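Local coordinates for biotin transporter BioY (Lactococcus lactis subsp. cremoris, PDB 4DVE), which binds biotin in the membrane and probably works with an energy-coupling factor (ECF) ABC transporter as its S component, at residues M26-I31 with S70-F74; I30-L36 with L50-I55; L75-L79 with G90-F95. One frame throughout, in Å; residues are numbered along the deposited sequence.

Contact 1: residues M26-I31 with S70-F74; sequences MTAFII and SVGAF. With BNG (nonyl beta-D-glucopyranoside), chain E.
Ile30 sets its CG2 methyl on the ring of Phe74, 3.5 Å from the ring centroid and only 3° off the normal, an almost ideal CH-pi contact. Ile31 reaches the same ring from a different quarter: its CG1 meets the edge at CD1 of Phe74 (3.8 Å), the two side chains running past each other in opposite directions. The two branches of Ile30 divide the work: CG2, anti to the backbone N, serves the ring, while CG1, anti to the carbonyl carbon, carries CD1 to CG2 of Val71 at 3.9 Å. A beta-branched residue suits this place because it fills both directions at once. Nearer the start of the segment the contact turns polar. Thr27 OG1 donates to Ser70 O (2.7 Å), approaching the carbonyl from well to one side, at a C=O...donor angle of 115°, so the oxygen can also take the helical bond from Phe74 N at 3.3 Å. The two segments belong to helices 13-33 and 52-80 of the membrane bundle; the axes of the two segments pass 8.6 Å apart and cross at -50°. Small residues, Thr27, Ser70 and Ala73, line the crossing where the backbones come closest. On the outside a detergent, nonyl glucoside, donates from its O2 to Thr27 OG1 at 2.7 Å, and its alkyl chain runs on past Ala28 and Ile31. Further out, Ser23 O is in hydrogen-bonding contact with both Thr27 OG1 and Ser70 OG, while Trp106 of helix 100-119 also packs against Phe74.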
loop_
_atom_site.group_PDB
_atom_site.type_symbol
_atom_site.label_atom_id
_atom_site.label_comp_id
_atom_site.label_asym_id
_atom_site.label_seq_id
_atom_site.Cartn_x
_atom_site.Cartn_y
_atom_site.Cartn_z
HETATM N N MSE A 26 -7.824 9.209 -0.964
HETATM C CA MSE A 26 -6.810 8.179 -0.749
HETATM C C MSE A 26 -6.298 7.688 -2.083
HETATM O O MSE A 26 -5.090 7.580 -2.253
HETATM C CB MSE A 26 -7.414 7.069 0.141
HETATM C CG MSE A 26 -6.411 6.042 0.629
HETATM SE SE MSE A 26 -5.142 6.862 1.913
HETATM C CE MSE A 26 -3.616 6.803 0.698
ATOM N N THR A 27 -7.215 7.412 -3.026
ATOM C CA THR A 27 -6.875 7.041 -4.402
ATOM C C THR A 27 -6.034 8.135 -5.087
ATOM O O THR A 27 -4.981 7.855 -5.654
ATOM C CB THR A 27 -8.145 6.766 -5.228
ATOM O OG1 THR A 27 -8.907 5.698 -4.632
ATOM C CG2 THR A 27 -7.803 6.439 -6.696
ATOM N N ALA A 28 -6.470 9.378 -4.964
ATOM C CA ALA A 28 -5.733 10.513 -5.527
ATOM C C ALA A 28 -4.339 10.656 -4.896
ATOM O O ALA A 28 -3.363 10.952 -5.609
ATOM C CB ALA A 28 -6.533 11.809 -5.360
ATOM N N PHE A 29 -4.252 10.436 -3.576
ATOM C CA PHE A 29 -2.985 10.548 -2.844
ATOM C C PHE A 29 -1.952 9.520 -3.314
ATOM O O PHE A 29 -0.768 9.832 -3.530
ATOM C CB PHE A 29 -3.233 10.410 -1.338
ATOM C CG PHE A 29 -2.022 10.649 -0.503
ATOM C CD1 PHE A 29 -1.555 11.935 -0.305
ATOM C CD2 PHE A 29 -1.327 9.596 0.056
ATOM C CE1 PHE A 29 -0.420 12.166 0.457
ATOM C CE2 PHE A 29 -0.197 9.822 0.819
ATOM C CZ PHE A 29 0.266 11.104 1.013
ATOM N N ILE A 30 -2.414 8.297 -3.509
ATOM C CA ILE A 30 -1.571 7.241 -4.021
ATOM C C ILE A 30 -1.029 7.603 -5.414
ATOM O O ILE A 30 0.180 7.393 -5.733
ATOM C CB ILE A 30 -2.328 5.906 -4.056
ATOM C CG1 ILE A 30 -2.672 5.422 -2.634
ATOM C CG2 ILE A 30 -1.483 4.853 -4.794
ATOM C CD1 ILE A 30 -3.808 4.391 -2.586
ATOM N N ILE A 31 -1.913 8.156 -6.243
ATOM C CA ILE A 31 -1.547 8.638 -7.586
ATOM C C ILE A 31 -0.511 9.765 -7.510
ATOM O O ILE A 31 0.499 9.721 -8.214
ATOM C CB ILE A 31 -2.792 9.086 -8.400
ATOM C CG1 ILE A 31 -3.698 7.879 -8.711
ATOM C CG2 ILE A 31 -2.365 9.786 -9.704
ATOM C CD1 ILE A 31 -5.065 8.230 -9.278
ATOM N N SER A 70 -10.330 1.834 -2.242
ATOM C CA SER A 70 -9.479 2.944 -2.679
ATOM C C SER A 70 -8.267 2.500 -3.498
ATOM O O SER A 70 -7.921 3.151 -4.499
ATOM C CB SER A 70 -8.939 3.734 -1.477
ATOM O OG SER A 70 -9.899 4.625 -1.032
ATOM N N VAL A 71 -7.575 1.470 -3.005
ATOM C CA VAL A 71 -6.398 0.881 -3.691
ATOM C C VAL A 71 -6.833 0.192 -4.977
ATOM O O VAL A 71 -6.183 0.302 -6.023
ATOM C CB VAL A 71 -5.591 -0.080 -2.753
ATOM C CG1 VAL A 71 -4.539 -0.892 -3.528
ATOM C CG2 VAL A 71 -4.949 0.734 -1.625
ATOM N N GLY A 72 -7.959 -0.497 -4.904
ATOM C CA GLY A 72 -8.534 -1.164 -6.055
ATOM C C GLY A 72 -8.806 -0.203 -7.178
ATOM O O GLY A 72 -8.520 -0.502 -8.339
ATOM N N ALA A 73 -9.333 0.965 -6.831
ATOM C CA ALA A 73 -9.669 1.949 -7.828
ATOM C C ALA A 73 -8.404 2.460 -8.510
ATOM O O ALA A 73 -8.389 2.682 -9.721
ATOM C CB ALA A 73 -10.485 3.096 -7.211
ATOM N N PHE A 74 -7.365 2.692 -7.712
ATOM C CA PHE A 74 -6.063 3.113 -8.215
ATOM C C PHE A 74 -5.517 2.060 -9.208
ATOM O O PHE A 74 -5.090 2.378 -10.318
ATOM C CB PHE A 74 -5.090 3.319 -7.028
ATOM C CG PHE A 74 -3.638 3.225 -7.399
ATOM C CD1 PHE A 74 -3.041 4.193 -8.191
ATOM C CD2 PHE A 74 -2.854 2.170 -6.946
ATOM C CE1 PHE A 74 -1.692 4.088 -8.568
ATOM C CE2 PHE A 74 -1.504 2.086 -7.298
ATOM C CZ PHE A 74 -0.938 3.033 -8.112
HETATM C C1 BNG E . -12.553 6.691 -6.531
HETATM C C2 BNG E . -12.723 6.135 -5.122
HETATM C C3 BNG E . -13.985 5.289 -5.017
HETATM C C4 BNG E . -15.187 6.028 -5.593
HETATM C C5 BNG E . -14.871 6.590 -6.974
HETATM C C6 BNG E . -16.046 7.392 -7.520
HETATM C "C1'" BNG E . -11.273 8.182 -7.840
HETATM C "C2'" BNG E . -10.413 9.432 -7.691
HETATM C "C3'" BNG E . -9.471 9.590 -8.880
HETATM C "C4'" BNG E . -8.456 10.699 -8.627
HETATM C "C5'" BNG E . -7.576 10.923 -9.851
HETATM C "C6'" BNG E . -6.411 11.850 -9.523
HETATM C "C7'" BNG E . -5.712 12.318 -10.794
HETATM C "C8'" BNG E . -4.405 13.031 -10.468
HETATM C "C9'" BNG E . -4.632 14.153 -9.479
HETATM O O1 BNG E . -11.417 7.551 -6.569
HETATM O O2 BNG E . -11.583 5.336 -4.784
HETATM O O3 BNG E . -14.235 4.973 -3.641
HETATM O O4 BNG E . -16.299 5.130 -5.687
HETATM O O5 BNG E . -13.719 7.427 -6.895
HETATM O O6 BNG E . -15.594 8.239 -8.583
#

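Contact 2: residues I30-L36 with L50-I55; sequences IIILGFL and LQNMGI. With BTN (biotin), chain D; BNG (nonyl beta-D-glucopyranoside), chain E.
Leu50 N donates to two waters that tie it to the other segment. One water bridges to Leu33, donating to Leu33 O at 2.9 Å and accepting from Leu50 N at 3.2 Å; the other, held by Leu36 O, takes only a weak bond from the same Leu50 N. Around this polar link the contact is greasy. Leu33 holds CG anti to its carbonyl carbon (chi1 -66°), which brings its two methyls down over Gly54 and Leu50: CD2 lies against CD2 of Leu50 (3.8 Å) and against the CE methyl of Met53, a selenomethionine here, whereas CD1 comes down on Gly54 N at 3.5 Å. Only a glycine fits there, because a beta carbon on Gly54 would collide with CG1 of Ile30. This is the pairing of the later part of helix 13-33, near a type I beta turn from Leu33 to Leu36, with the start of helix 52-80 in the S-component bundle; the connection between them carries biotin-binding residues. Ile30 meets the bare backbone of Gly54 through CG1 (3.7 Å to Gly54 C), and its CG2 touches both Gln51 CG (3.8 Å) and Ile55 CD1. An alanine in place of Ile30 is likely to open a gap over Gly54 and leave Ile55 CD1 and Gln51 CG without this neighbour. Asn52 faces the other way, toward biotin, its ND2 being 3.6 Å from C6 of the ligand; Asp173 and Lys176 hydrogen-bond to its amide and fix its rotation.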
loop_
_atom_site.group_PDB
_atom_site.type_symbol
_atom_site.label_atom_id
_atom_site.label_comp_id
_atom_site.label_asym_id
_atom_site.label_seq_id
_atom_site.Cartn_x
_atom_site.Cartn_y
_atom_site.Cartn_z
ATOM N N ILE A 30 -2.414 8.297 -3.509
ATOM C CA ILE A 30 -1.571 7.241 -4.021
ATOM C C ILE A 30 -1.029 7.603 -5.414
ATOM O O ILE A 30 0.180 7.393 -5.733
ATOM C CB ILE A 30 -2.328 5.906 -4.056
ATOM C CG1 ILE A 30 -2.672 5.422 -2.634
ATOM C CG2 ILE A 30 -1.483 4.853 -4.794
ATOM C CD1 ILE A 30 -3.808 4.391 -2.586
ATOM N N ILE A 31 -1.913 8.156 -6.243
ATOM C CA ILE A 31 -1.547 8.638 -7.586
ATOM C C ILE A 31 -0.511 9.765 -7.510
ATOM O O ILE A 31 0.499 9.721 -8.214
ATOM C CB ILE A 31 -2.792 9.086 -8.400
ATOM C CG1 ILE A 31 -3.698 7.879 -8.711
ATOM C CG2 ILE A 31 -2.365 9.786 -9.704
ATOM C CD1 ILE A 31 -5.065 8.230 -9.278
ATOM N N ILE A 32 -0.738 10.751 -6.645
ATOM C CA ILE A 32 0.208 11.876 -6.466
ATOM C C ILE A 32 1.622 11.386 -6.052
ATOM O O ILE A 32 2.615 11.878 -6.562
ATOM C CB ILE A 32 -0.359 12.919 -5.459
ATOM C CG1 ILE A 32 -1.546 13.667 -6.101
ATOM C CG2 ILE A 32 0.706 13.940 -5.027
ATOM C CD1 ILE A 32 -2.422 14.414 -5.109
ATOM N N LEU A 33 1.702 10.403 -5.158
ATOM C CA LEU A 33 2.991 9.814 -4.775
ATOM C C LEU A 33 3.757 9.221 -5.962
ATOM O O LEU A 33 4.981 9.239 -5.997
ATOM C CB LEU A 33 2.805 8.758 -3.678
ATOM C CG LEU A 33 2.302 9.229 -2.296
ATOM C CD1 LEU A 33 2.084 7.998 -1.419
ATOM C CD2 LEU A 33 3.231 10.221 -1.629
ATOM N N GLY A 34 3.026 8.712 -6.937
ATOM C CA GLY A 34 3.606 8.232 -8.176
ATOM C C GLY A 34 4.211 9.292 -9.090
ATOM O O GLY A 34 4.880 8.931 -10.056
ATOM N N PHE A 35 4.004 10.580 -8.795
ATOM C CA PHE A 35 4.592 11.671 -9.603
ATOM C C PHE A 35 6.085 11.850 -9.309
ATOM O O PHE A 35 6.791 12.498 -10.081
ATOM C CB PHE A 35 3.896 13.034 -9.362
ATOM C CG PHE A 35 2.439 13.089 -9.745
ATOM C CD1 PHE A 35 1.874 12.183 -10.629
ATOM C CD2 PHE A 35 1.630 14.103 -9.231
ATOM C CE1 PHE A 35 0.534 12.272 -10.982
ATOM C CE2 PHE A 35 0.288 14.198 -9.581
ATOM C CZ PHE A 35 -0.258 13.276 -10.458
ATOM N N LEU A 36 6.550 11.320 -8.179
ATOM C CA LEU A 36 7.989 11.196 -7.923
ATOM C C LEU A 36 8.598 10.108 -8.796
ATOM O O LEU A 36 8.132 8.984 -8.787
ATOM C CB LEU A 36 8.263 10.803 -6.482
ATOM C CG LEU A 36 8.572 11.906 -5.491
ATOM C CD1 LEU A 36 7.258 12.411 -4.924
ATOM C CD2 LEU A 36 9.482 11.352 -4.392
ATOM N N LEU A 50 8.141 5.806 -3.863
ATOM C CA LEU A 50 7.408 6.290 -2.706
ATOM C C LEU A 50 5.964 5.779 -2.671
ATOM O O LEU A 50 5.355 5.756 -1.602
ATOM C CB LEU A 50 7.435 7.820 -2.677
ATOM C CG LEU A 50 6.869 8.515 -1.436
ATOM C CD1 LEU A 50 7.520 8.032 -0.133
ATOM C CD2 LEU A 50 6.980 10.042 -1.581
ATOM N N GLN A 51 5.427 5.343 -3.811
ATOM C CA GLN A 51 3.981 5.120 -3.942
ATOM C C GLN A 51 3.405 4.014 -3.031
ATOM O O GLN A 51 2.236 4.079 -2.617
ATOM C CB GLN A 51 3.657 4.900 -5.435
ATOM C CG GLN A 51 2.224 4.686 -5.785
ATOM C CD GLN A 51 1.953 4.794 -7.288
ATOM O OE1 GLN A 51 1.245 5.719 -7.743
ATOM N NE2 GLN A 51 2.469 3.850 -8.051
ATOM N N ASN A 52 4.217 2.993 -2.712
ATOM C CA ASN A 52 3.771 1.960 -1.808
ATOM C C ASN A 52 3.406 2.473 -0.404
ATOM O O ASN A 52 2.641 1.831 0.305
ATOM C CB ASN A 52 4.733 0.760 -1.751
ATOM C CG ASN A 52 6.099 1.120 -1.239
ATOM O OD1 ASN A 52 6.641 2.165 -1.600
ATOM N ND2 ASN A 52 6.684 0.238 -0.406
HETATM N N MSE A 53 3.898 3.642 -0.008
HETATM C CA MSE A 53 3.484 4.225 1.273
HETATM C C MSE A 53 1.971 4.487 1.328
HETATM O O MSE A 53 1.311 4.303 2.385
HETATM C CB MSE A 53 4.261 5.522 1.504
HETATM C CG MSE A 53 3.890 6.126 2.862
HETATM SE SE MSE A 53 5.026 7.688 3.290
HETATM C CE MSE A 53 4.199 8.939 2.020
ATOM N N GLY A 54 1.412 4.983 0.226
ATOM C CA GLY A 54 -0.022 5.276 0.180
ATOM C C GLY A 54 -0.860 4.005 0.324
ATOM O O GLY A 54 -1.961 4.031 0.889
ATOM N N ILE A 55 -0.344 2.915 -0.237
ATOM C CA ILE A 55 -0.954 1.616 -0.126
ATOM C C ILE A 55 -1.001 1.197 1.342
ATOM O O ILE A 55 -1.989 0.642 1.792
ATOM C CB ILE A 55 -0.191 0.522 -0.916
ATOM C CG1 ILE A 55 -0.007 0.919 -2.392
ATOM C CG2 ILE A 55 -0.925 -0.818 -0.798
ATOM C CD1 ILE A 55 -1.297 1.280 -3.111
HETATM C C11 BTN D . 5.512 -0.204 -10.392
HETATM O O11 BTN D . 5.201 1.009 -10.394
HETATM O O12 BTN D . 5.680 -0.802 -11.464
HETATM C C10 BTN D . 5.671 -0.987 -9.074
HETATM C C9 BTN D . 7.041 -0.797 -8.419
HETATM C C8 BTN D . 7.156 -1.660 -7.141
HETATM C C7 BTN D . 8.383 -1.260 -6.307
HETATM C C2 BTN D . 8.510 -2.062 -5.024
HETATM S S1 BTN D . 7.177 -1.665 -3.879
HETATM C C6 BTN D . 8.092 -2.365 -2.523
HETATM C C5 BTN D . 9.595 -2.082 -2.768
HETATM N N1 BTN D . 9.990 -0.837 -2.163
HETATM C C3 BTN D . 10.345 0.085 -3.054
HETATM O O3 BTN D . 10.731 1.226 -2.792
HETATM N N2 BTN D . 10.231 -0.452 -4.281
HETATM C C4 BTN D . 9.808 -1.830 -4.262
HETATM C C1 BNG E . -12.553 6.691 -6.531
HETATM C C2 BNG E . -12.723 6.135 -5.122
HETATM C C3 BNG E . -13.985 5.289 -5.017
HETATM C C4 BNG E . -15.187 6.028 -5.593
HETATM C C5 BNG E . -14.871 6.590 -6.974
HETATM C C6 BNG E . -16.046 7.392 -7.520
HETATM C "C1'" BNG E . -11.273 8.182 -7.840
HETATM C "C2'" BNG E . -10.413 9.432 -7.691
HETATM C "C3'" BNG E . -9.471 9.590 -8.880
HETATM C "C4'" BNG E . -8.456 10.699 -8.627
HETATM C "C5'" BNG E . -7.576 10.923 -9.851
HETATM C "C6'" BNG E . -6.411 11.850 -9.523
HETATM C "C7'" BNG E . -5.712 12.318 -10.794
HETATM C "C8'" BNG E . -4.405 13.031 -10.468
HETATM C "C9'" BNG E . -4.632 14.153 -9.479
HETATM O O1 BNG E . -11.417 7.551 -6.569
HETATM O O2 BNG E . -11.583 5.336 -4.784
HETATM O O3 BNG E . -14.235 4.973 -3.641
HETATM O O4 BNG E . -16.299 5.130 -5.687
HETATM O O5 BNG E . -13.719 7.427 -6.895
HETATM O O6 BNG E . -15.594 8.239 -8.583
HETATM O O HOH W 1 6.408 6.759 -6.333
HETATM O O HOH W 2 9.336 7.469 -6.287
#

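Contact 3: residues L75-L79 with G90-F95; sequences LALAL and GGAASF. With BNG (nonyl beta-D-glucopyranoside), chain G.
Leu79 and Phe95 both hold CG beside their own backbone N (chi1 -74° and -81°), and their side chains meet nearly at right angles. The torsion turns Leu79 back toward the partner segment, although its beta carbon starts out directed away; Phe95 points across from the outset. Here the C-terminal part of transmembrane helix 52-80 is joined to the long connection that leads to helix 100-119, a connection that includes a 3-10 segment around residues 93-95. Leu79 CD2 sits over one face of the Phe95 ring, 3.7 Å from its centroid and 14° off the normal, a CH-pi contact. Ala78 CB touches the ring at its edge, 3.8 Å from CE1 of Phe95; a small residue suits this position, where the helix surface comes close to the ring. Leu75, one turn earlier, offers CD2 more distantly. The backbone adds a direct link, as Gly91 N donates to Ala78 O at 2.9 Å through a moderately bent bond. Gly91 has backbone angles that would jam a beta carbon against the preceding carbonyl, which accounts for glycine there. Beside it a water joins the two segments, donating to Leu79 O and accepting from Ala92 N, each at 2.9 Å. Another nonyl glucoside lies against the glycines, its C6 being 3.2 Å from Gly90 O. Arg103 of the biotin pocket makes a cation-pi interaction with Phe95 and a hydrogen bond to Ser94 OG. That hydroxyl in turn donates to Gly91 O at 2.7 Å, lying in the carbonyl plane.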
loop_
_atom_site.group_PDB
_atom_site.type_symbol
_atom_site.label_atom_id
_atom_site.label_comp_id
_atom_site.label_asym_id
_atom_site.label_seq_id
_atom_site.Cartn_x
_atom_site.Cartn_y
_atom_site.Cartn_z
ATOM N N LEU A 75 -5.538 0.803 -8.788
ATOM C CA LEU A 75 -5.012 -0.281 -9.606
ATOM C C LEU A 75 -5.829 -0.452 -10.893
ATOM O O LEU A 75 -5.257 -0.677 -11.971
ATOM C CB LEU A 75 -4.975 -1.598 -8.804
ATOM C CG LEU A 75 -4.007 -1.641 -7.639
ATOM C CD1 LEU A 75 -4.167 -2.939 -6.818
ATOM C CD2 LEU A 75 -2.592 -1.516 -8.159
ATOM N N ALA A 76 -7.153 -0.340 -10.772
ATOM C CA ALA A 76 -8.044 -0.405 -11.925
ATOM C C ALA A 76 -7.691 0.685 -12.960
ATOM O O ALA A 76 -7.656 0.431 -14.176
ATOM C CB ALA A 76 -9.506 -0.297 -11.478
ATOM N N LEU A 77 -7.406 1.892 -12.475
ATOM C CA LEU A 77 -6.984 2.975 -13.356
ATOM C C LEU A 77 -5.705 2.605 -14.110
ATOM O O LEU A 77 -5.580 2.866 -15.307
ATOM C CB LEU A 77 -6.824 4.285 -12.569
ATOM C CG LEU A 77 -8.112 4.997 -12.124
ATOM C CD1 LEU A 77 -7.782 6.293 -11.412
ATOM C CD2 LEU A 77 -9.043 5.317 -13.294
ATOM N N ALA A 78 -4.761 1.982 -13.413
ATOM C CA ALA A 78 -3.525 1.528 -14.052
ATOM C C ALA A 78 -3.830 0.433 -15.075
ATOM O O ALA A 78 -3.311 0.465 -16.201
ATOM C CB ALA A 78 -2.512 1.044 -13.008
ATOM N N LEU A 79 -4.714 -0.493 -14.710
ATOM C CA LEU A 79 -5.024 -1.627 -15.584
ATOM C C LEU A 79 -5.669 -1.217 -16.902
ATOM O O LEU A 79 -5.440 -1.841 -17.932
ATOM C CB LEU A 79 -5.901 -2.635 -14.870
ATOM C CG LEU A 79 -5.151 -3.466 -13.832
ATOM C CD1 LEU A 79 -6.101 -3.923 -12.723
ATOM C CD2 LEU A 79 -4.459 -4.640 -14.527
ATOM N N GLY A 90 1.737 2.585 -16.794
ATOM C CA GLY A 90 0.483 1.891 -16.638
ATOM C C GLY A 90 0.230 0.968 -17.799
ATOM O O GLY A 90 1.133 0.688 -18.582
ATOM N N GLY A 91 -1.012 0.513 -17.909
ATOM C CA GLY A 91 -1.396 -0.475 -18.906
ATOM C C GLY A 91 -1.330 -1.866 -18.307
ATOM O O GLY A 91 -0.475 -2.161 -17.446
ATOM N N ALA A 92 -2.223 -2.720 -18.787
ATOM C CA ALA A 92 -2.432 -4.038 -18.237
ATOM C C ALA A 92 -1.196 -4.900 -18.448
ATOM O O ALA A 92 -0.801 -5.652 -17.559
ATOM C CB ALA A 92 -3.678 -4.678 -18.854
ATOM N N ALA A 93 -0.536 -4.742 -19.592
ATOM C CA ALA A 93 0.665 -5.540 -19.889
ATOM C C ALA A 93 1.784 -5.294 -18.872
ATOM O O ALA A 93 2.476 -6.228 -18.490
ATOM C CB ALA A 93 1.158 -5.287 -21.318
ATOM N N SER A 94 1.943 -4.058 -18.395
ATOM C CA SER A 94 2.974 -3.775 -17.377
ATOM C C SER A 94 2.806 -4.596 -16.074
ATOM O O SER A 94 3.753 -4.731 -15.319
ATOM C CB SER A 94 2.999 -2.290 -17.011
ATOM O OG SER A 94 1.875 -1.953 -16.201
ATOM N N PHE A 95 1.608 -5.118 -15.812
ATOM C CA PHE A 95 1.361 -5.941 -14.629
ATOM C C PHE A 95 1.942 -7.343 -14.733
ATOM O O PHE A 95 2.017 -8.049 -13.727
ATOM C CB PHE A 95 -0.148 -6.058 -14.331
ATOM C CG PHE A 95 -0.718 -4.865 -13.603
ATOM C CD1 PHE A 95 -0.948 -3.668 -14.278
ATOM C CD2 PHE A 95 -1.001 -4.937 -12.243
ATOM C CE1 PHE A 95 -1.472 -2.563 -13.595
ATOM C CE2 PHE A 95 -1.506 -3.841 -11.555
ATOM C CZ PHE A 95 -1.744 -2.657 -12.235
HETATM C C1 BNG G . 0.126 6.744 -21.731
HETATM C C2 BNG G . 1.539 7.311 -21.689
HETATM C C3 BNG G . 2.577 6.201 -21.790
HETATM C C4 BNG G . 2.275 5.080 -20.802
HETATM C C5 BNG G . 0.817 4.646 -20.896
HETATM C C6 BNG G . 0.497 3.580 -19.856
HETATM C "C1'" BNG G . -2.116 7.436 -22.004
HETATM C "C2'" BNG G . -3.160 8.313 -21.324
HETATM C "C3'" BNG G . -2.557 9.644 -20.891
HETATM C "C4'" BNG G . -3.645 10.684 -20.650
HETATM C "C5'" BNG G . -3.075 11.923 -19.968
HETATM C "C6'" BNG G . -2.952 11.711 -18.464
HETATM C "C7'" BNG G . -1.821 12.551 -17.885
HETATM C "C8'" BNG G . -1.100 13.327 -18.981
HETATM C "C9'" BNG G . -2.068 14.202 -19.750
HETATM O O1 BNG G . -0.816 7.797 -21.542
HETATM O O2 BNG G . 1.718 8.230 -22.773
HETATM O O3 BNG G . 3.877 6.736 -21.522
HETATM O O4 BNG G . 3.126 3.960 -21.075
HETATM O O5 BNG G . -0.028 5.776 -20.695
HETATM O O6 BNG G . -0.758 2.966 -20.173
HETATM O O HOH W 3 -4.335 -1.768 -20.585
#

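Overall arrangement
Followed from the N terminus, the chain runs through helix 13-33, whose later part serves contact 1 and then, at its end, contact 2. After a connection without helix it enters helix 52-80, so residues 50-55 close the short loop of contact 2 first, and residues 70-74 then close the longer one of contact 1 around it. The two share Ile30 and Ile31, their centres are 9 Å apart, and together they pack helix 13-33 across helix 52-80. Contact 3 follows in series: the same helix continues into residues 75-79, and residues 90-95 fold back on it before helix 100-119. Ile31 touching Leu77 connects it to the others.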